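Local coordinates for protein beta-galactosidase (PDB 5MUI) that probably hydrolyses arabinofuranosidic linkages in the plant pectin rhamnogalacturonan II, as a glycoside hydrolase of a gut bacterium, at residues Tyr57-Cys62 with Glu355-Ala360; Val223-Ala228 with Gln240-Ala245; Asp267-Gly272 with Phe291-Lys296. One frame throughout, in Å; residues are numbered along the deposited sequence.

Overall arrangement
Five four-stranded antiparallel sheets follow one another along the chain, the pattern of a five-bladed beta-propeller, and the contacts sample four of them. Contact 1 joins strand 59-68 of the first blade to strand 357-363 of the last, so its segments bracket the other two along the chain. Contact 2 lies within the third blade, and contact 3 follows it in the fourth. Centres of contacts 2 and 3 are 18 Å apart, yet they touch: Gln240 O lies 3.0 Å from Thr271 N, a probable hydrogen bond. Contact 1 stands further off, with centres 24 and 21 Å away. All three contribute residues to one glycan pocket, so separate blades jointly surround the bound sugar.

Contact 1 (Tyr57-Cys62 with Glu355-Ala360). With RAM (alpha-L-rhamnopyranose), chain B.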
loop_
_atom_site.group_PDB
_atom_site.type_symbol
_atom_site.label_atom_id
_atom_site.label_comp_id
_atom_site.label_asym_id
_atom_site.label_seq_id
_atom_site.Cartn_x
_atom_site.Cartn_y
_atom_site.Cartn_z
ATOM N N TYR A 57 20.761 -7.465 4.190
ATOM C CA TYR A 57 20.839 -7.133 2.746
ATOM C C TYR A 57 19.516 -7.386 2.039
ATOM O O TYR A 57 19.474 -7.507 0.812
ATOM C CB TYR A 57 22.033 -7.856 2.106
ATOM C CG TYR A 57 23.322 -7.267 2.673
ATOM C CD1 TYR A 57 23.790 -7.668 3.928
ATOM C CD2 TYR A 57 24.028 -6.253 1.999
ATOM C CE1 TYR A 57 24.912 -7.101 4.488
ATOM C CE2 TYR A 57 25.174 -5.684 2.558
ATOM C CZ TYR A 57 25.607 -6.120 3.808
ATOM O OH TYR A 57 26.740 -5.583 4.403
ATOM N N HIS A 58 18.434 -7.521 2.822
ATOM C CA HIS A 58 17.052 -7.566 2.287
ATOM C C HIS A 58 16.160 -6.657 3.138
ATOM O O HIS A 58 16.385 -6.506 4.347
ATOM C CB HIS A 58 16.478 -8.988 2.271
ATOM C CG HIS A 58 17.277 -9.956 1.445
ATOM N ND1 HIS A 58 16.966 -10.272 0.140
ATOM C CD2 HIS A 58 18.390 -10.664 1.746
ATOM C CE1 HIS A 58 17.847 -11.142 -0.327
ATOM N NE2 HIS A 58 18.736 -11.384 0.623
ATOM N N LYS A 59 15.165 -6.048 2.504
ATOM C CA LYS A 59 14.173 -5.197 3.160
ATOM C C LYS A 59 12.777 -5.620 2.720
ATOM O O LYS A 59 12.566 -5.817 1.529
ATOM C CB LYS A 59 14.381 -3.732 2.752
ATOM C CG LYS A 59 15.749 -3.147 3.109
ATOM C CD LYS A 59 15.762 -1.647 2.878
ATOM C CE LYS A 59 17.174 -1.072 2.864
ATOM N NZ LYS A 59 17.830 -1.284 4.181
ATOM N N ILE A 60 11.820 -5.688 3.658
ATOM C CA ILE A 60 10.459 -6.187 3.388
ATOM C C ILE A 60 9.416 -5.089 3.696
ATOM O O ILE A 60 9.472 -4.488 4.778
ATOM C CB ILE A 60 10.205 -7.465 4.241
ATOM C CG1 ILE A 60 11.129 -8.590 3.715
ATOM C CG2 ILE A 60 8.731 -7.862 4.224
ATOM C CD1 ILE A 60 11.116 -9.867 4.535
ATOM N N ASP A 61 8.443 -4.885 2.800
ATOM C CA ASP A 61 7.480 -3.742 2.895
ATOM C C ASP A 61 6.169 -4.088 2.159
ATOM O O ASP A 61 6.038 -5.170 1.572
ATOM C CB ASP A 61 8.176 -2.542 2.228
ATOM C CG ASP A 61 7.617 -1.186 2.586
ATOM O OD1 ASP A 61 6.467 -1.052 3.080
ATOM O OD2 ASP A 61 8.347 -0.195 2.292
ATOM N N CYS A 62 5.201 -3.181 2.237
ATOM C CA CYS A 62 3.975 -3.175 1.401
ATOM C C CYS A 62 3.060 -4.409 1.560
ATOM O O CYS A 62 2.847 -5.130 0.612
ATOM C CB CYS A 62 4.340 -3.002 -0.086
ATOM S SG CYS A 62 5.271 -1.493 -0.505
ATOM N N GLU A 355 17.947 1.335 9.888
ATOM C CA GLU A 355 17.272 1.206 8.596
ATOM C C GLU A 355 16.927 -0.235 8.214
ATOM O O GLU A 355 16.621 -0.509 7.043
ATOM C CB GLU A 355 17.995 1.996 7.485
ATOM C CG GLU A 355 18.120 3.486 7.811
ATOM C CD GLU A 355 18.280 4.336 6.562
ATOM O OE1 GLU A 355 17.406 5.198 6.306
ATOM O OE2 GLU A 355 19.267 4.125 5.816
ATOM N N GLN A 356 16.832 -1.114 9.220
ATOM C CA GLN A 356 16.276 -2.463 9.027
ATOM C C GLN A 356 14.769 -2.272 8.807
ATOM O O GLN A 356 14.154 -1.394 9.431
ATOM C CB GLN A 356 16.556 -3.393 10.207
ATOM C CG GLN A 356 18.044 -3.562 10.551
ATOM C CD GLN A 356 18.288 -4.363 11.817
ATOM O OE1 GLN A 356 17.777 -4.041 12.877
ATOM N NE2 GLN A 356 19.072 -5.407 11.703
ATOM N N ARG A 357 14.199 -3.060 7.904
ATOM C CA ARG A 357 12.817 -2.846 7.415
ATOM C C ARG A 357 12.048 -4.162 7.272
ATOM O O ARG A 357 12.520 -5.084 6.591
ATOM C CB ARG A 357 12.864 -2.143 6.055
ATOM C CG ARG A 357 11.504 -1.756 5.456
ATOM C CD ARG A 357 11.650 -0.973 4.135
ATOM N NE ARG A 357 12.162 0.393 4.279
ATOM C CZ ARG A 357 11.462 1.516 4.147
ATOM N NH1 ARG A 357 10.161 1.499 3.853
ATOM N NH2 ARG A 357 12.076 2.699 4.296
ATOM N N GLY A 358 10.871 -4.220 7.886
ATOM C CA GLY A 358 9.977 -5.398 7.879
ATOM C C GLY A 358 8.526 -5.045 8.106
ATOM O O GLY A 358 8.198 -3.854 8.142
ATOM N N ILE A 359 7.653 -6.074 8.222
ATOM C CA ILE A 359 6.201 -5.887 8.433
ATOM C C ILE A 359 5.826 -6.284 9.853
ATOM O O ILE A 359 6.221 -7.365 10.315
ATOM C CB ILE A 359 5.364 -6.666 7.398
ATOM C CG1 ILE A 359 5.658 -6.069 6.002
ATOM C CG2 ILE A 359 3.859 -6.622 7.735
ATOM C CD1 ILE A 359 5.234 -6.864 4.773
ATOM N N ALA A 360 5.064 -5.419 10.525
ATOM C CA ALA A 360 4.631 -5.612 11.923
ATOM C C ALA A 360 3.103 -5.459 12.032
ATOM O O ALA A 360 2.438 -5.097 11.071
ATOM C CB ALA A 360 5.344 -4.617 12.835
HETATM C C1 RAM B . 10.092 6.708 0.229
HETATM C C2 RAM B . 9.609 5.246 0.107
HETATM C C3 RAM B . 9.976 4.473 1.370
HETATM C C4 RAM B . 9.355 5.148 2.606
HETATM C C5 RAM B . 9.745 6.647 2.651
HETATM C C6 RAM B . 8.977 7.416 3.727
HETATM O O2 RAM B . 8.278 5.256 -0.192
HETATM O O3 RAM B . 9.501 3.119 1.196
HETATM O O4 RAM B . 9.749 4.453 3.816
HETATM O O5 RAM B . 9.506 7.311 1.401
#
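Arg357 and Asp61 carry the charged part of this contact. Arg357 NH1 lies 2.9 Å from Asp61 OD2, a salt bridge that meets the carboxylate from above its plane (46° out of it). Lys334 makes a second salt bridge to the same oxygen. CG of Arg357 is anti to the backbone N (chi1 -176°) and the chain bends at chi3, which carries the guanidinium edge to the bound rhamnose: NH1 and NH2 each donate to RAM O4, both at 3.0 Å.

Among the other hydrogen bonds, Ile60 N reaches Arg357 O at 3.1 Å in a nearly straight line. The bent end of Lys59 brings NZ to 3.2 Å from Glu355 O, tying the strand to the loop residue two places before Arg357.

Apolar contact comes from Ile60 CG2, which meets Ile359 CD1 at 3.7 Å, the two side chains crossing at about a right angle. The side chain of Lys59 runs past that of Arg357, with Lys59 CB 4.0 Å from Arg357 CB.

Strands 59-62 and 357-360 belong to different sheets and cross at 46°, the splayed junction of first and last blades in a beta-propeller, here opening onto the glycan pocket.

Contact 2 (Val223-Ala228 with Gln240-Ala245); sequences VMFYNA and QRVGIA. Unlike the reference sequence in segment 240-245: Gln240 (reference Glu). With FUB (beta-L-arabinofuranose), chain C.
Met224 and Ala245 begin a regular backbone ladder between the two strands. Met224 N donates to Ala245 O at 2.8 Å and Ala245 N returns a bond to Met224 O; Tyr226 with Gly243 and Ala228 with Arg241 repeat the reciprocal pattern. Phe225-Ile244 and Asn227-Val242 are the non-hydrogen-bonded pairs between them, where CA atoms such as Ile244 CA, 3.2 Å from Met224 O, make CA-H...O contacts.

Phe225, Val242 and Ile244 make the apolar part of the face that also bears Asn227. Ile244 lies alongside Phe225, pointing the same way, and places CG1 over one face of the ring, 3.8 Å from its centroid and 15° off the normal, a CH-pi contact. Val242 CG1 comes instead to the ring edge, 3.9 Å from Phe225 CD2. On the reverse face Tyr226 CE1 packs against Ala245 CB.

These strands, 222-231 and 238-247, form a beta hairpin that supplies the two middle strands of the third propeller blade, and one end of the hairpin reaches the glycan pocket.

Polar side chains at that end grip the arabinofuranose. Asn227 has CG between its backbone N and carbonyl carbon (chi1 61°), which turns the amide across toward Gln240, their planes 20° apart. Asn227 ND2 donates to FUB O3 at 3.0 Å, nearly straight, and makes a weak bond to Gln240 OE1. That same OE1 accepts from FUB O2 at 2.8 Å, while Gln240 NE2 adds a weak bond to the hydroxyl oxygen. Gln240 differs from the glutamate of the reference sequence, so these amide bonds need not be those a carboxylate would make. Tyr226 OH bonds to Glu201, and Arg241 NE forms a salt bridge with Glu265.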
loop_
_atom_site.group_PDB
_atom_site.type_symbol
_atom_site.label_atom_id
_atom_site.label_comp_id
_atom_site.label_asym_id
_atom_site.label_seq_id
_atom_site.Cartn_x
_atom_site.Cartn_y
_atom_site.Cartn_z
ATOM N N VAL A 223 -12.118 1.728 -10.315
ATOM C CA VAL A 223 -11.597 2.952 -9.761
ATOM C C VAL A 223 -10.231 2.707 -9.099
ATOM O O VAL A 223 -10.151 1.967 -8.116
ATOM C CB VAL A 223 -12.564 3.536 -8.705
ATOM C CG1 VAL A 223 -11.969 4.797 -8.079
ATOM C CG2 VAL A 223 -13.952 3.792 -9.335
ATOM N N MET A 224 -9.188 3.355 -9.622
ATOM C CA MET A 224 -7.827 3.274 -9.063
ATOM C C MET A 224 -7.490 4.501 -8.204
ATOM O O MET A 224 -7.652 5.630 -8.667
ATOM C CB MET A 224 -6.788 3.150 -10.193
ATOM C CG MET A 224 -5.317 2.992 -9.745
ATOM S SD MET A 224 -4.157 3.265 -11.143
ATOM C CE MET A 224 -4.490 1.799 -12.119
ATOM N N PHE A 225 -7.029 4.258 -6.970
ATOM C CA PHE A 225 -6.366 5.248 -6.140
ATOM C C PHE A 225 -4.875 4.993 -6.206
ATOM O O PHE A 225 -4.418 3.831 -6.017
ATOM C CB PHE A 225 -6.845 5.172 -4.673
ATOM C CG PHE A 225 -8.128 5.905 -4.433
ATOM C CD1 PHE A 225 -9.343 5.364 -4.847
ATOM C CD2 PHE A 225 -8.115 7.179 -3.865
ATOM C CE1 PHE A 225 -10.530 6.067 -4.644
ATOM C CE2 PHE A 225 -9.299 7.881 -3.632
ATOM C CZ PHE A 225 -10.508 7.317 -4.034
ATOM N N TYR A 226 -4.100 6.034 -6.510
ATOM C CA TYR A 226 -2.625 5.883 -6.590
ATOM C C TYR A 226 -1.909 7.128 -6.150
ATOM O O TYR A 226 -2.483 8.223 -6.217
ATOM C CB TYR A 226 -2.130 5.463 -7.994
ATOM C CG TYR A 226 -2.301 6.450 -9.154
ATOM C CD1 TYR A 226 -3.572 6.774 -9.651
ATOM C CD2 TYR A 226 -1.177 6.992 -9.812
ATOM C CE1 TYR A 226 -3.723 7.624 -10.763
ATOM C CE2 TYR A 226 -1.306 7.823 -10.923
ATOM C CZ TYR A 226 -2.578 8.156 -11.400
ATOM O OH TYR A 226 -2.710 8.999 -12.508
ATOM N N ASN A 227 -0.688 6.974 -5.632
ATOM C CA ASN A 227 0.101 8.174 -5.272
ATOM C C ASN A 227 1.266 8.325 -6.227
ATOM O O ASN A 227 1.675 7.351 -6.850
ATOM C CB ASN A 227 0.490 8.220 -3.772
ATOM C CG ASN A 227 1.364 7.045 -3.328
ATOM O OD1 ASN A 227 0.899 5.901 -3.284
ATOM N ND2 ASN A 227 2.596 7.342 -2.900
ATOM N N ALA A 228 1.754 9.557 -6.362
ATOM C CA ALA A 228 2.784 9.910 -7.321
ATOM C C ALA A 228 3.479 11.174 -6.884
ATOM O O ALA A 228 2.970 11.881 -6.009
ATOM C CB ALA A 228 2.150 10.114 -8.692
ATOM N N GLN A 240 4.549 14.076 -2.564
ATOM C CA GLN A 240 3.712 12.983 -3.052
ATOM C C GLN A 240 2.251 13.182 -2.655
ATOM O O GLN A 240 1.956 13.515 -1.502
ATOM C CB GLN A 240 4.171 11.626 -2.524
ATOM C CG GLN A 240 5.448 11.122 -3.153
ATOM C CD GLN A 240 5.851 9.748 -2.605
ATOM O OE1 GLN A 240 4.986 8.893 -2.330
ATOM N NE2 GLN A 240 7.158 9.539 -2.426
ATOM N N ARG A 241 1.350 12.961 -3.611
ATOM C CA ARG A 241 -0.068 13.183 -3.434
ATOM C C ARG A 241 -0.876 12.017 -4.008
ATOM O O ARG A 241 -0.331 11.198 -4.736
ATOM C CB ARG A 241 -0.467 14.500 -4.112
ATOM C CG ARG A 241 0.375 15.704 -3.663
ATOM C CD ARG A 241 0.227 16.944 -4.537
ATOM N NE ARG A 241 1.095 18.058 -4.096
ATOM C CZ ARG A 241 2.362 18.256 -4.472
ATOM N NH1 ARG A 241 2.994 17.439 -5.302
ATOM N NH2 ARG A 241 3.017 19.309 -4.009
ATOM N N VAL A 242 -2.186 11.981 -3.703
ATOM C CA VAL A 242 -3.089 10.890 -4.054
ATOM C C VAL A 242 -4.122 11.369 -5.079
ATOM O O VAL A 242 -4.758 12.454 -4.922
ATOM C CB VAL A 242 -3.824 10.324 -2.802
ATOM C CG1 VAL A 242 -4.934 9.351 -3.178
ATOM C CG2 VAL A 242 -2.846 9.651 -1.844
ATOM N N GLY A 243 -4.300 10.554 -6.113
ATOM C CA GLY A 243 -5.300 10.782 -7.165
ATOM C C GLY A 243 -6.005 9.540 -7.660
ATOM O O GLY A 243 -5.713 8.417 -7.239
ATOM N N ILE A 244 -6.927 9.757 -8.599
ATOM C CA ILE A 244 -7.812 8.744 -9.122
ATOM C C ILE A 244 -7.661 8.549 -10.661
ATOM O O ILE A 244 -7.488 9.535 -11.405
ATOM C CB ILE A 244 -9.268 9.127 -8.773
ATOM C CG1 ILE A 244 -9.504 8.967 -7.264
ATOM C CG2 ILE A 244 -10.279 8.244 -9.509
ATOM C CD1 ILE A 244 -10.766 9.663 -6.790
ATOM N N ALA A 245 -7.711 7.297 -11.113
ATOM C CA ALA A 245 -7.946 6.980 -12.526
ATOM C C ALA A 245 -9.086 5.968 -12.677
ATOM O O ALA A 245 -9.425 5.248 -11.731
ATOM C CB ALA A 245 -6.666 6.503 -13.207
HETATM O O5 FUB C . 4.941 1.953 -0.321
HETATM C C5 FUB C . 5.595 2.040 -1.607
HETATM C C4 FUB C . 6.036 3.442 -2.052
HETATM O O4 FUB C . 7.422 3.695 -1.746
HETATM C C3 FUB C . 5.287 4.625 -1.479
HETATM O O3 FUB C . 4.042 4.855 -2.161
HETATM C C2 FUB C . 6.306 5.753 -1.675
HETATM O O2 FUB C . 6.101 6.877 -0.804
HETATM C C1 FUB C . 7.676 5.087 -1.507
HETATM O O HOH W 1 2.298 14.780 -6.240
#

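Contact 3 (Asp267-Gly272 with Phe291-Lys296). With GAL (beta-D-galactopyranose), chain D.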
loop_
_atom_site.group_PDB
_atom_site.type_symbol
_atom_site.label_atom_id
_atom_site.label_comp_id
_atom_site.label_asym_id
_atom_site.label_seq_id
_atom_site.Cartn_x
_atom_site.Cartn_y
_atom_site.Cartn_z
ATOM N N ASP A 267 6.799 21.553 2.049
ATOM C CA ASP A 267 7.922 21.130 1.232
ATOM C C ASP A 267 8.411 19.695 1.469
ATOM O O ASP A 267 8.916 19.381 2.533
ATOM C CB ASP A 267 9.120 22.063 1.387
ATOM C CG ASP A 267 10.188 21.793 0.335
ATOM O OD1 ASP A 267 9.822 21.560 -0.850
ATOM O OD2 ASP A 267 11.385 21.816 0.680
ATOM N N GLY A 268 8.293 18.853 0.444
ATOM C CA GLY A 268 8.725 17.455 0.508
ATOM C C GLY A 268 7.837 16.510 1.316
ATOM O O GLY A 268 8.248 15.371 1.563
ATOM N N THR A 269 6.638 16.949 1.726
ATOM C CA THR A 269 5.703 16.085 2.474
ATOM C C THR A 269 5.142 14.998 1.563
ATOM O O THR A 269 4.852 15.246 0.380
ATOM C CB THR A 269 4.558 16.899 3.099
ATOM O OG1 THR A 269 5.094 17.826 4.038
ATOM C CG2 THR A 269 3.606 16.029 3.856
ATOM N N ILE A 270 5.041 13.786 2.123
ATOM C CA ILE A 270 4.543 12.586 1.433
ATOM C C ILE A 270 3.185 12.217 2.038
ATOM O O ILE A 270 3.042 12.096 3.256
ATOM C CB ILE A 270 5.515 11.387 1.581
ATOM C CG1 ILE A 270 6.812 11.646 0.786
ATOM C CG2 ILE A 270 4.822 10.066 1.161
ATOM C CD1 ILE A 270 7.972 10.723 1.094
ATOM N N THR A 271 2.191 12.094 1.171
ATOM C CA THR A 271 0.913 11.464 1.478
ATOM C C THR A 271 0.747 10.281 0.515
ATOM O O THR A 271 0.843 10.457 -0.738
ATOM C CB THR A 271 -0.224 12.488 1.292
ATOM O OG1 THR A 271 0.091 13.675 2.053
ATOM C CG2 THR A 271 -1.555 11.921 1.735
ATOM N N GLY A 272 0.534 9.084 1.066
ATOM C CA GLY A 272 0.600 7.885 0.250
ATOM C C GLY A 272 -0.078 6.620 0.718
ATOM O O GLY A 272 -0.689 6.547 1.802
ATOM N N PHE A 291 7.410 13.210 6.760
ATOM C CA PHE A 291 8.030 14.574 6.635
ATOM C C PHE A 291 6.987 15.677 6.698
ATOM O O PHE A 291 7.054 16.679 5.972
ATOM C CB PHE A 291 8.911 14.666 5.363
ATOM C CG PHE A 291 9.809 13.496 5.203
ATOM C CD1 PHE A 291 10.724 13.176 6.204
ATOM C CD2 PHE A 291 9.704 12.662 4.104
ATOM C CE1 PHE A 291 11.529 12.048 6.099
ATOM C CE2 PHE A 291 10.506 11.541 3.981
ATOM C CZ PHE A 291 11.427 11.234 4.975
ATOM N N GLU A 292 6.012 15.465 7.567
ATOM C CA GLU A 292 4.956 16.424 7.851
ATOM C C GLU A 292 5.445 17.309 9.019
ATOM O O GLU A 292 5.741 16.798 10.112
ATOM C CB GLU A 292 3.665 15.677 8.191
ATOM C CG GLU A 292 2.585 16.471 8.917
ATOM C CD GLU A 292 2.036 17.657 8.134
ATOM O OE1 GLU A 292 1.668 17.483 6.938
ATOM O OE2 GLU A 292 1.946 18.760 8.740
ATOM N N PRO A 293 5.544 18.639 8.802
ATOM C CA PRO A 293 6.189 19.453 9.854
ATOM C C PRO A 293 5.440 19.535 11.194
ATOM O O PRO A 293 6.053 19.828 12.202
ATOM C CB PRO A 293 6.319 20.851 9.202
ATOM C CG PRO A 293 5.509 20.815 7.951
ATOM C CD PRO A 293 5.451 19.372 7.521
ATOM N N SER A 294 4.142 19.274 11.204
ATOM C CA SER A 294 3.356 19.306 12.435
ATOM C C SER A 294 3.506 18.065 13.351
ATOM O O SER A 294 2.853 18.019 14.394
ATOM C CB SER A 294 1.877 19.494 12.092
ATOM O OG SER A 294 1.331 18.329 11.476
ATOM N N ARG A 295 4.327 17.071 12.964
ATOM C CA ARG A 295 4.626 15.900 13.792
ATOM C C ARG A 295 6.122 15.835 14.108
ATOM O O ARG A 295 6.921 16.075 13.217
ATOM C CB ARG A 295 4.253 14.632 13.037
ATOM C CG ARG A 295 2.885 14.086 13.341
ATOM C CD ARG A 295 1.803 14.882 12.694
ATOM N NE ARG A 295 0.553 14.130 12.584
ATOM C CZ ARG A 295 -0.507 14.581 11.923
ATOM N NH1 ARG A 295 -0.475 15.777 11.319
ATOM N NH2 ARG A 295 -1.594 13.839 11.831
ATOM N N LYS A 296 6.498 15.457 15.331
ATOM C CA LYS A 296 7.927 15.265 15.689
ATOM C C LYS A 296 8.539 14.050 14.984
ATOM O O LYS A 296 9.657 14.104 14.418
ATOM C CB LYS A 296 8.104 15.111 17.206
HETATM C C1 GAL D . 13.877 12.550 -1.771
HETATM C C2 GAL D . 12.761 11.591 -2.212
HETATM C C3 GAL D . 11.654 11.533 -1.158
HETATM C C4 GAL D . 12.250 11.225 0.217
HETATM C C5 GAL D . 13.256 12.331 0.514
HETATM C C6 GAL D . 13.810 12.260 1.937
HETATM O O2 GAL D . 12.380 11.843 -3.476
HETATM O O3 GAL D . 10.708 10.519 -1.529
HETATM O O4 GAL D . 12.888 10.014 0.278
HETATM O O5 GAL D . 14.316 12.241 -0.448
HETATM O O6 GAL D . 15.087 12.882 1.934
#
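The one hydrogen bond between the two segments comes from a side chain: Thr269 OG1 donates to Phe291 O at 3.0 Å, approaching from above the carbonyl plane (39° out of it). Phe291 also has a positive phi (61°), unusual for a residue other than glycine, and the chain turns out of its strand there.

The threonine works with both branches. OG1 sits anti to the carbonyl carbon, beside the backbone N, which directs it at Phe291 O and brings it 3.8 Å from Pro293 CD, the two side chains crossing at about a right angle. The methyl CG2 instead lies 3.9 Å from Glu292 OE1. With a valine in its place the hydroxyl is gone, and Phe291 O would probably be left without its donor from the facing segment, so that the turn-out of the chain at Phe291 would be held less firmly.

Ile270 and Phe291 form the apolar part, side by side and pointing the same way. Ile270 CD1 meets the ring at its edge, 3.9 Å from Phe291 CE2. Both border the bound galactose: Phe291 CE2 lies 4.0 Å from GAL C6, and Ile270 CD1 3.8 Å from GAL O3. These are van der Waals distances, consistent with a hydrophobic rim of the pocket.

Beyond Phe291 a type I beta turn spans Glu292 to Arg295, braced by Ser294 OG donating to Glu292 OE2 at 2.8 Å. Arg295 NH1 donates in turn to Ser294 OG, and its NH2 reaches Asp319 in a salt bridge.

In the fourth blade, backbone bonding of Ile270 with Ala290 lies next to the contact, which sits at the open end of the hairpin of strands 270-279 and 282-290, just before the loop runs on to strand 299-306.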